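Local atomic coordinates of esterase (Staphylococcus aureus subsp. aureus USA300_TCH1516, PDB entry 3D7R), a protein that probably hydrolyses ester bonds as a member of the alpha/beta hydrolase family, although its natural substrate is not established. Residues L179-P193 and K244-P257. Numbering follows the deposited sequence.
Sequences LSFVQSLLDNQQPLP and KRISPINGTIEGLP
Two of the four direct hydrogen bonds between the last turns of helix 173-187 and the loop 244-257 come from the carboxamide of Q183. Q183 NE2 spends its two hydrogens on two loop carbonyls: a nearly straight bond (171°) to P248 O at 3.0 Å, in the amide plane, and a more bent one to T252 O, which it meets from above the carbonyl plane. P248 O also accepts from G251 N, which closes the 3-10 turn from the opposite face, so this carbonyl is gripped twice. Q183 OE1 takes a hydrogen from a water 2.6 Å away that donates its other one to K244 O. Bonds at both nitrogen and oxygen set which way round the amide lies.

One turn earlier, with OG swung to the side of the carbonyl carbon (chi1 172°), S180 OG reaches the loop and donates to R245 O at 2.9 Å. One turn further along the helix from Q183, D187 OD1 accepts a hydrogen bond on its syn lone pair from T252 OG1, at a very short 2.5 Å. A second water bridges T252 N to D187 OD2.

Beneath this polar row, L256 CD2 lies 3.8 Å from V182 CG1 and also touches L186 CD2, while V182 CG1 also points its methyl at CD of the P257 ring. R245 turns its guanidinium to a salt bridge with D144 of helix 143-161. The loop crosses the helix just before entering strand 259-264 of the alpha/beta hydrolase sheet; from the helix, L179 and V182 rest on strand 195-199, and L179 also touches F276 of helix 270-282.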
ATOM      1  N   LEU A 179       7.188  -0.456   2.015  1.00  7.43           N
ATOM      2  CA  LEU A 179       8.643  -0.355   1.780  1.00  7.41           C
ATOM      3  C   LEU A 179       9.363   0.323   2.960  1.00  7.68           C
ATOM      4  O   LEU A 179      10.382  -0.181   3.446  1.00  7.80           O
ATOM      5  CB  LEU A 179       8.965   0.368   0.453  1.00  7.18           C
ATOM      6  CG  LEU A 179      10.453   0.665   0.186  1.00  6.84           C
ATOM      7  CD1 LEU A 179      11.316  -0.597   0.152  1.00  6.04           C
ATOM      8  CD2 LEU A 179      10.663   1.450  -1.098  1.00  6.69           C
ATOM      9  N   SER A 180       8.855   1.476   3.395  1.00  7.57           N
ATOM     10  CA  SER A 180       9.438   2.181   4.538  1.00  8.48           C
ATOM     11  C   SER A 180       9.491   1.299   5.806  1.00  8.26           C
ATOM     12  O   SER A 180      10.476   1.321   6.561  1.00  8.94           O
ATOM     13  CB  SER A 180       8.657   3.473   4.794  1.00  8.48           C
ATOM     14  OG  SER A 180       9.071   4.073   5.999  1.00 13.07           O
ATOM     15  N   PHE A 181       8.445   0.517   6.035  1.00  7.78           N
ATOM     16  CA  PHE A 181       8.412  -0.383   7.191  1.00  7.92           C
ATOM     17  C   PHE A 181       9.471  -1.500   7.085  1.00  7.79           C
ATOM     18  O   PHE A 181      10.152  -1.813   8.051  1.00  7.64           O
ATOM     19  CB  PHE A 181       7.001  -0.957   7.416  1.00  8.12           C
ATOM     20  CG  PHE A 181       6.958  -2.055   8.468  1.00  8.10           C
ATOM     21  CD1 PHE A 181       7.161  -1.755   9.809  1.00  7.04           C
ATOM     22  CD2 PHE A 181       6.740  -3.390   8.098  1.00  8.44           C
ATOM     23  CE1 PHE A 181       7.165  -2.767  10.777  1.00  8.25           C
ATOM     24  CE2 PHE A 181       6.725  -4.409   9.070  1.00  7.93           C
ATOM     25  CZ  PHE A 181       6.931  -4.093  10.394  1.00  7.20           C
ATOM     26  N   VAL A 182       9.622  -2.098   5.908  1.00  7.55           N
ATOM     27  CA  VAL A 182      10.648  -3.142   5.728  1.00  7.37           C
ATOM     28  C   VAL A 182      12.058  -2.534   5.858  1.00  7.59           C
ATOM     29  O   VAL A 182      12.973  -3.164   6.390  1.00  8.22           O
ATOM     30  CB  VAL A 182      10.437  -3.903   4.390  1.00  8.01           C
ATOM     31  CG1 VAL A 182      11.619  -4.837   4.093  1.00  7.09           C
ATOM     32  CG2 VAL A 182       9.086  -4.671   4.441  1.00  6.69           C
ATOM     33  N   GLN A 183      12.215  -1.299   5.391  1.00  7.47           N
ATOM     34  CA  GLN A 183      13.465  -0.558   5.551  1.00  7.63           C
ATOM     35  C   GLN A 183      13.770  -0.309   7.031  1.00  8.31           C
ATOM     36  O   GLN A 183      14.927  -0.402   7.466  1.00  8.59           O
ATOM     37  CB  GLN A 183      13.402   0.759   4.777  1.00  7.52           C
ATOM     38  CG  GLN A 183      13.511   0.610   3.259  1.00  6.12           C
ATOM     39  CD  GLN A 183      13.211   1.902   2.487  1.00  7.44           C
ATOM     40  OE1 GLN A 183      12.488   2.769   2.970  1.00  8.22           O
ATOM     41  NE2 GLN A 183      13.759   2.019   1.277  1.00  7.60           N
ATOM     42  N   SER A 184      12.730  -0.005   7.805  1.00  8.07           N
ATOM     43  CA  SER A 184      12.856   0.090   9.261  1.00  8.27           C
ATOM     44  C   SER A 184      13.327  -1.223   9.905  1.00  7.83           C
ATOM     45  O   SER A 184      14.251  -1.223  10.737  1.00  7.33           O
ATOM     46  CB  SER A 184      11.537   0.543   9.879  1.00  8.47           C
ATOM     47  OG  SER A 184      11.643   0.591  11.291  1.00 10.67           O
ATOM     48  N   LEU A 185      12.717  -2.332   9.508  1.00  6.84           N
ATOM     49  CA  LEU A 185      13.145  -3.652   9.980  1.00  7.53           C
ATOM     50  C   LEU A 185      14.628  -3.888   9.670  1.00  8.06           C
ATOM     51  O   LEU A 185      15.398  -4.319  10.537  1.00  7.36           O
ATOM     52  CB  LEU A 185      12.308  -4.758   9.319  1.00  6.52           C
ATOM     53  CG  LEU A 185      10.803  -4.807   9.607  1.00  6.99           C
ATOM     54  CD1 LEU A 185      10.132  -5.864   8.733  1.00  6.37           C
ATOM     55  CD2 LEU A 185      10.513  -5.087  11.064  1.00  5.40           C
ATOM     56  N   LEU A 186      15.006  -3.610   8.421  1.00  8.46           N
ATOM     57  CA  LEU A 186      16.386  -3.748   7.952  1.00  9.72           C
ATOM     58  C   LEU A 186      17.388  -2.857   8.741  1.00 10.11           C
ATOM     59  O   LEU A 186      18.450  -3.330   9.169  1.00 10.74           O
ATOM     60  CB  LEU A 186      16.424  -3.423   6.446  1.00  9.39           C
ATOM     61  CG  LEU A 186      17.759  -3.426   5.705  1.00 11.50           C
ATOM     62  CD1 LEU A 186      18.455  -4.774   5.891  1.00 11.14           C
ATOM     63  CD2 LEU A 186      17.510  -3.127   4.230  1.00  9.09           C
ATOM     64  N   ASP A 187      17.064  -1.575   8.901  1.00  9.74           N
ATOM     65  CA  ASP A 187      17.889  -0.637   9.681  1.00 10.34           C
ATOM     66  C   ASP A 187      18.000  -1.065  11.150  1.00 10.14           C
ATOM     67  O   ASP A 187      19.001  -0.770  11.836  1.00 10.28           O
ATOM     68  CB  ASP A 187      17.303   0.780   9.615  1.00 10.30           C
ATOM     69  CG  ASP A 187      17.355   1.391   8.183  1.00 11.77           C
ATOM     70  OD1 ASP A 187      18.130   0.907   7.325  1.00 12.50           O
ATOM     71  OD2 ASP A 187      16.605   2.355   7.921  1.00 14.17           O
ATOM     72  N   ASN A 188      16.967  -1.750  11.628  1.00  9.55           N
ATOM     73  CA  ASN A 188      16.899  -2.180  13.033  1.00  9.47           C
ATOM     74  C   ASN A 188      17.289  -3.657  13.284  1.00  8.97           C
ATOM     75  O   ASN A 188      17.060  -4.201  14.367  1.00  8.44           O
ATOM     76  CB  ASN A 188      15.515  -1.851  13.578  1.00  9.34           C
ATOM     77  CG  ASN A 188      15.370  -0.364  13.911  1.00 11.25           C
ATOM     78  OD1 ASN A 188      15.993   0.137  14.850  1.00 11.30           O
ATOM     79  ND2 ASN A 188      14.565   0.342  13.139  1.00 12.81           N
ATOM     80  N   GLN A 189      17.883  -4.289  12.271  1.00  8.25           N
ATOM     81  CA  GLN A 189      18.284  -5.702  12.322  1.00  9.55           C
ATOM     82  C   GLN A 189      17.155  -6.697  12.688  1.00  9.78           C
ATOM     83  O   GLN A 189      17.416  -7.751  13.294  1.00  9.36           O
ATOM     84  CB  GLN A 189      19.480  -5.891  13.270  1.00  9.92           C
ATOM     85  CG  GLN A 189      20.650  -4.970  12.954  1.00 12.15           C
ATOM     86  CD  GLN A 189      21.944  -5.437  13.619  1.00 16.11           C
ATOM     87  OE1 GLN A 189      22.977  -5.544  12.961  1.00 18.33           O
ATOM     88  NE2 GLN A 189      21.883  -5.741  14.919  1.00 12.67           N
ATOM     89  N   GLN A 190      15.917  -6.352  12.349  1.00  9.72           N
ATOM     90  CA  GLN A 190      14.769  -7.210  12.667  1.00 11.10           C
ATOM     91  C   GLN A 190      14.636  -8.296  11.607  1.00 11.64           C
ATOM     92  O   GLN A 190      14.925  -8.041  10.442  1.00 11.13           O
ATOM     93  CB  GLN A 190      13.473  -6.386  12.671  1.00 11.24           C
ATOM     94  CG  GLN A 190      13.337  -5.321  13.771  1.00 12.93           C
ATOM     95  CD  GLN A 190      13.076  -5.908  15.142  1.00 18.87           C
ATOM     96  OE1 GLN A 190      12.958  -7.125  15.311  1.00 19.50           O
ATOM     97  NE2 GLN A 190      12.999  -5.047  16.136  1.00 20.77           N
ATOM     98  N   PRO A 191      14.161  -9.501  11.988  1.00 12.35           N
ATOM     99  CA  PRO A 191      13.863 -10.496  10.953  1.00 12.48           C
ATOM    100  C   PRO A 191      12.984  -9.907   9.833  1.00 11.68           C
ATOM    101  O   PRO A 191      11.972  -9.254  10.113  1.00 12.36           O
ATOM    102  CB  PRO A 191      13.099 -11.588  11.724  1.00 12.56           C
ATOM    103  CG  PRO A 191      13.679 -11.503  13.145  1.00 14.62           C
ATOM    104  CD  PRO A 191      13.894 -10.009  13.356  1.00 13.21           C
ATOM    105  N   LEU A 192      13.381 -10.138   8.585  1.00 10.79           N
ATOM    106  CA  LEU A 192      12.733  -9.544   7.415  1.00 10.02           C
ATOM    107  C   LEU A 192      11.689 -10.497   6.806  1.00  9.44           C
ATOM    108  O   LEU A 192      11.841 -11.711   6.906  1.00  8.47           O
ATOM    109  CB  LEU A 192      13.790  -9.234   6.359  1.00 10.58           C
ATOM    110  CG  LEU A 192      14.909  -8.250   6.713  1.00 12.03           C
ATOM    111  CD1 LEU A 192      15.953  -8.203   5.588  1.00 11.59           C
ATOM    112  CD2 LEU A 192      14.328  -6.859   6.981  1.00 11.44           C
ATOM    113  N   PRO A 193      10.653  -9.952   6.137  1.00  8.74           N
ATOM    114  CA  PRO A 193       9.677 -10.827   5.456  1.00  8.45           C
ATOM    115  C   PRO A 193      10.358 -11.527   4.281  1.00  8.97           C
ATOM    116  O   PRO A 193      11.385 -11.054   3.791  1.00  9.14           O
ATOM    117  CB  PRO A 193       8.609  -9.853   4.957  1.00  7.81           C
ATOM    118  CG  PRO A 193       9.372  -8.520   4.773  1.00  8.11           C
ATOM    119  CD  PRO A 193      10.352  -8.517   5.939  1.00  9.18           C
ATOM    120  N   LYS A 244      13.241   9.918   4.607  1.00 11.37           N
ATOM    121  CA  LYS A 244      13.165   8.577   4.046  1.00 10.90           C
ATOM    122  C   LYS A 244      12.032   7.726   4.629  1.00 11.12           C
ATOM    123  O   LYS A 244      11.577   6.781   3.998  1.00  9.82           O
ATOM    124  CB  LYS A 244      14.503   7.863   4.208  1.00 10.82           C
ATOM    125  CG  LYS A 244      14.942   7.584   5.668  1.00 11.11           C
ATOM    126  CD  LYS A 244      16.343   6.935   5.706  1.00 10.11           C
ATOM    127  CE  LYS A 244      16.692   6.429   7.095  1.00 10.91           C
ATOM    128  NZ  LYS A 244      16.962   7.569   8.011  1.00 12.80           N
ATOM    129  N   ARG A 245      11.569   8.037   5.838  1.00 10.54           N
ATOM    130  CA  ARG A 245      10.448   7.256   6.375  1.00 11.13           C
ATOM    131  C   ARG A 245       9.130   7.586   5.660  1.00 10.72           C
ATOM    132  O   ARG A 245       8.205   6.762   5.621  1.00 10.87           O
ATOM    133  CB  ARG A 245      10.302   7.464   7.891  1.00 11.40           C
ATOM    134  CG  ARG A 245      11.564   7.176   8.717  1.00 14.21           C
ATOM    135  CD  ARG A 245      11.424   7.832  10.107  1.00 17.69           C
ATOM    136  NE  ARG A 245      10.380   7.132  10.825  1.00 18.94           N
ATOM    137  CZ  ARG A 245       9.624   7.622  11.800  1.00 17.85           C
ATOM    138  NH1 ARG A 245       9.748   8.883  12.237  1.00 17.61           N
ATOM    139  NH2 ARG A 245       8.729   6.818  12.339  1.00 14.42           N
ATOM    140  N   ILE A 246       9.055   8.792   5.111  1.00  9.93           N
ATOM    141  CA  ILE A 246       7.876   9.280   4.375  1.00  9.82           C
ATOM    142  C   ILE A 246       7.989   8.976   2.873  1.00  9.81           C
ATOM    143  O   ILE A 246       7.020   8.554   2.244  1.00 10.40           O
ATOM    144  CB  ILE A 246       7.712  10.801   4.571  1.00  9.98           C
ATOM    145  CG1 ILE A 246       7.467  11.101   6.059  1.00  9.43           C
ATOM    146  CG2 ILE A 246       6.556  11.337   3.700  1.00 10.28           C
ATOM    147  CD1 ILE A 246       7.649  12.535   6.422  1.00 11.91           C
ATOM    148  N   SER A 247       9.179   9.201   2.323  1.00  8.75           N
ATOM    149  CA  SER A 247       9.486   8.953   0.928  1.00  8.96           C
ATOM    150  C   SER A 247      10.590   7.890   0.877  1.00  8.72           C
ATOM    151  O   SER A 247      11.770   8.236   0.819  1.00  7.62           O
ATOM    152  CB  SER A 247       9.946  10.253   0.265  1.00  8.94           C
ATOM    153  OG  SER A 247       8.873  11.175   0.171  1.00  9.62           O
ATOM    154  N   PRO A 248      10.205   6.599   0.938  1.00  8.48           N
ATOM    155  CA  PRO A 248      11.136   5.478   1.034  1.00  8.85           C
ATOM    156  C   PRO A 248      12.058   5.291  -0.190  1.00  9.29           C
ATOM    157  O   PRO A 248      13.038   4.524  -0.124  1.00  9.31           O
ATOM    158  CB  PRO A 248      10.203   4.274   1.231  1.00  8.62           C
ATOM    159  CG  PRO A 248       8.931   4.682   0.598  1.00  8.22           C
ATOM    160  CD  PRO A 248       8.805   6.129   0.940  1.00  8.87           C
ATOM    161  N   ILE A 249      11.794   6.023  -1.273  1.00  9.59           N
ATOM    162  CA  ILE A 249      12.762   6.076  -2.385  1.00 10.05           C
ATOM    163  C   ILE A 249      14.149   6.541  -1.862  1.00 10.77           C
ATOM    164  O   ILE A 249      15.193   6.199  -2.446  1.00  9.79           O
ATOM    165  CB  ILE A 249      12.282   7.009  -3.524  1.00 10.21           C
ATOM    166  CG1 ILE A 249      13.066   6.730  -4.821  1.00 11.34           C
ATOM    167  CG2 ILE A 249      12.319   8.507  -3.062  1.00  9.79           C
ATOM    168  CD1 ILE A 249      12.340   7.208  -6.097  1.00 14.53           C
ATOM    169  N   ASN A 250      14.131   7.300  -0.759  1.00 10.93           N
ATOM    170  CA  ASN A 250      15.346   7.822  -0.131  1.00 12.02           C
ATOM    171  C   ASN A 250      15.893   6.893   0.966  1.00 11.71           C
ATOM    172  O   ASN A 250      16.914   7.213   1.587  1.00 12.38           O
ATOM    173  CB  ASN A 250      15.067   9.197   0.498  1.00 12.49           C
ATOM    174  CG  ASN A 250      14.725  10.265  -0.529  1.00 15.01           C
ATOM    175  OD1 ASN A 250      15.248  10.257  -1.662  1.00 15.60           O
ATOM    176  ND2 ASN A 250      13.843  11.203  -0.139  1.00 13.55           N
ATOM    177  N   GLY A 251      15.227   5.762   1.206  1.00 11.15           N
ATOM    178  CA  GLY A 251      15.596   4.858   2.318  1.00 10.25           C
ATOM    179  C   GLY A 251      16.616   3.784   1.967  1.00 10.40           C
ATOM    180  O   GLY A 251      17.167   3.774   0.855  1.00  9.94           O
ATOM    181  N   THR A 252      16.872   2.877   2.912  1.00  9.80           N
ATOM    182  CA  THR A 252      17.846   1.807   2.732  1.00 10.04           C
ATOM    183  C   THR A 252      17.418   0.845   1.618  1.00 10.48           C
ATOM    184  O   THR A 252      16.249   0.444   1.533  1.00 11.33           O
ATOM    185  CB  THR A 252      18.096   1.057   4.061  1.00 10.14           C
ATOM    186  OG1 THR A 252      18.518   1.995   5.055  1.00  9.10           O
ATOM    187  CG2 THR A 252      19.194   0.010   3.924  1.00 10.81           C
ATOM    188  N   ILE A 253      18.375   0.491   0.764  1.00 11.07           N
ATOM    189  CA  ILE A 253      18.160  -0.398  -0.387  1.00 11.46           C
ATOM    190  C   ILE A 253      18.916  -1.712  -0.176  1.00 11.02           C
ATOM    191  O   ILE A 253      18.364  -2.812  -0.339  1.00  9.87           O
ATOM    192  CB  ILE A 253      18.668   0.300  -1.712  1.00 11.61           C
ATOM    193  CG1 ILE A 253      17.802   1.514  -2.079  1.00 14.02           C
ATOM    194  CG2 ILE A 253      18.748  -0.669  -2.878  1.00 12.92           C
ATOM    195  CD1 ILE A 253      16.316   1.240  -2.111  1.00 13.39           C
ATOM    196  N   GLU A 254      20.201  -1.583   0.165  1.00 11.51           N
ATOM    197  CA  GLU A 254      21.086  -2.730   0.407  1.00 11.94           C
ATOM    198  C   GLU A 254      20.590  -3.603   1.556  1.00 11.78           C
ATOM    199  O   GLU A 254      20.428  -3.114   2.681  1.00 11.66           O
ATOM    200  CB  GLU A 254      22.521  -2.255   0.665  1.00 12.58           C
ATOM    201  CG  GLU A 254      23.071  -1.392  -0.482  1.00 15.67           C
ATOM    202  CD  GLU A 254      24.537  -0.969  -0.287  1.00 17.81           C
ATOM    203  OE1 GLU A 254      25.102  -1.251   0.782  1.00 19.92           O
ATOM    204  OE2 GLU A 254      25.125  -0.358  -1.203  1.00 18.70           O
ATOM    205  N   GLY A 255      20.344  -4.882   1.255  1.00 10.80           N
ATOM    206  CA  GLY A 255      19.862  -5.852   2.235  1.00 10.76           C
ATOM    207  C   GLY A 255      18.358  -6.142   2.204  1.00 10.32           C
ATOM    208  O   GLY A 255      17.872  -6.980   2.949  1.00  9.94           O
ATOM    209  N   LEU A 256      17.614  -5.442   1.352  1.00  9.87           N
ATOM    210  CA  LEU A 256      16.175  -5.675   1.236  1.00  9.98           C
ATOM    211  C   LEU A 256      15.877  -7.113   0.782  1.00 10.33           C
ATOM    212  O   LEU A 256      16.690  -7.726   0.076  1.00  9.82           O
ATOM    213  CB  LEU A 256      15.536  -4.668   0.261  1.00  9.80           C
ATOM    214  CG  LEU A 256      15.301  -3.239   0.786  1.00  8.37           C
ATOM    215  CD1 LEU A 256      14.816  -2.319  -0.313  1.00  7.46           C
ATOM    216  CD2 LEU A 256      14.272  -3.276   1.929  1.00  7.37           C
ATOM    217  N   PRO A 257      14.708  -7.649   1.173  1.00 10.40           N
ATOM    218  CA  PRO A 257      14.285  -8.928   0.592  1.00 10.45           C
ATOM    219  C   PRO A 257      13.857  -8.688  -0.864  1.00  9.92           C
ATOM    220  O   PRO A 257      13.736  -7.516  -1.275  1.00 10.06           O
ATOM    221  CB  PRO A 257      13.066  -9.309   1.455  1.00 10.38           C
ATOM    222  CG  PRO A 257      12.490  -8.002   1.859  1.00 10.99           C
ATOM    223  CD  PRO A 257      13.704  -7.111   2.110  1.00 10.45           C
TER
HETATM  224  O   HOH W   1      12.939   4.383   4.956  1.00 11.24           O
HETATM  225  O   HOH W   2      15.690   3.545   5.387  1.00  7.49           O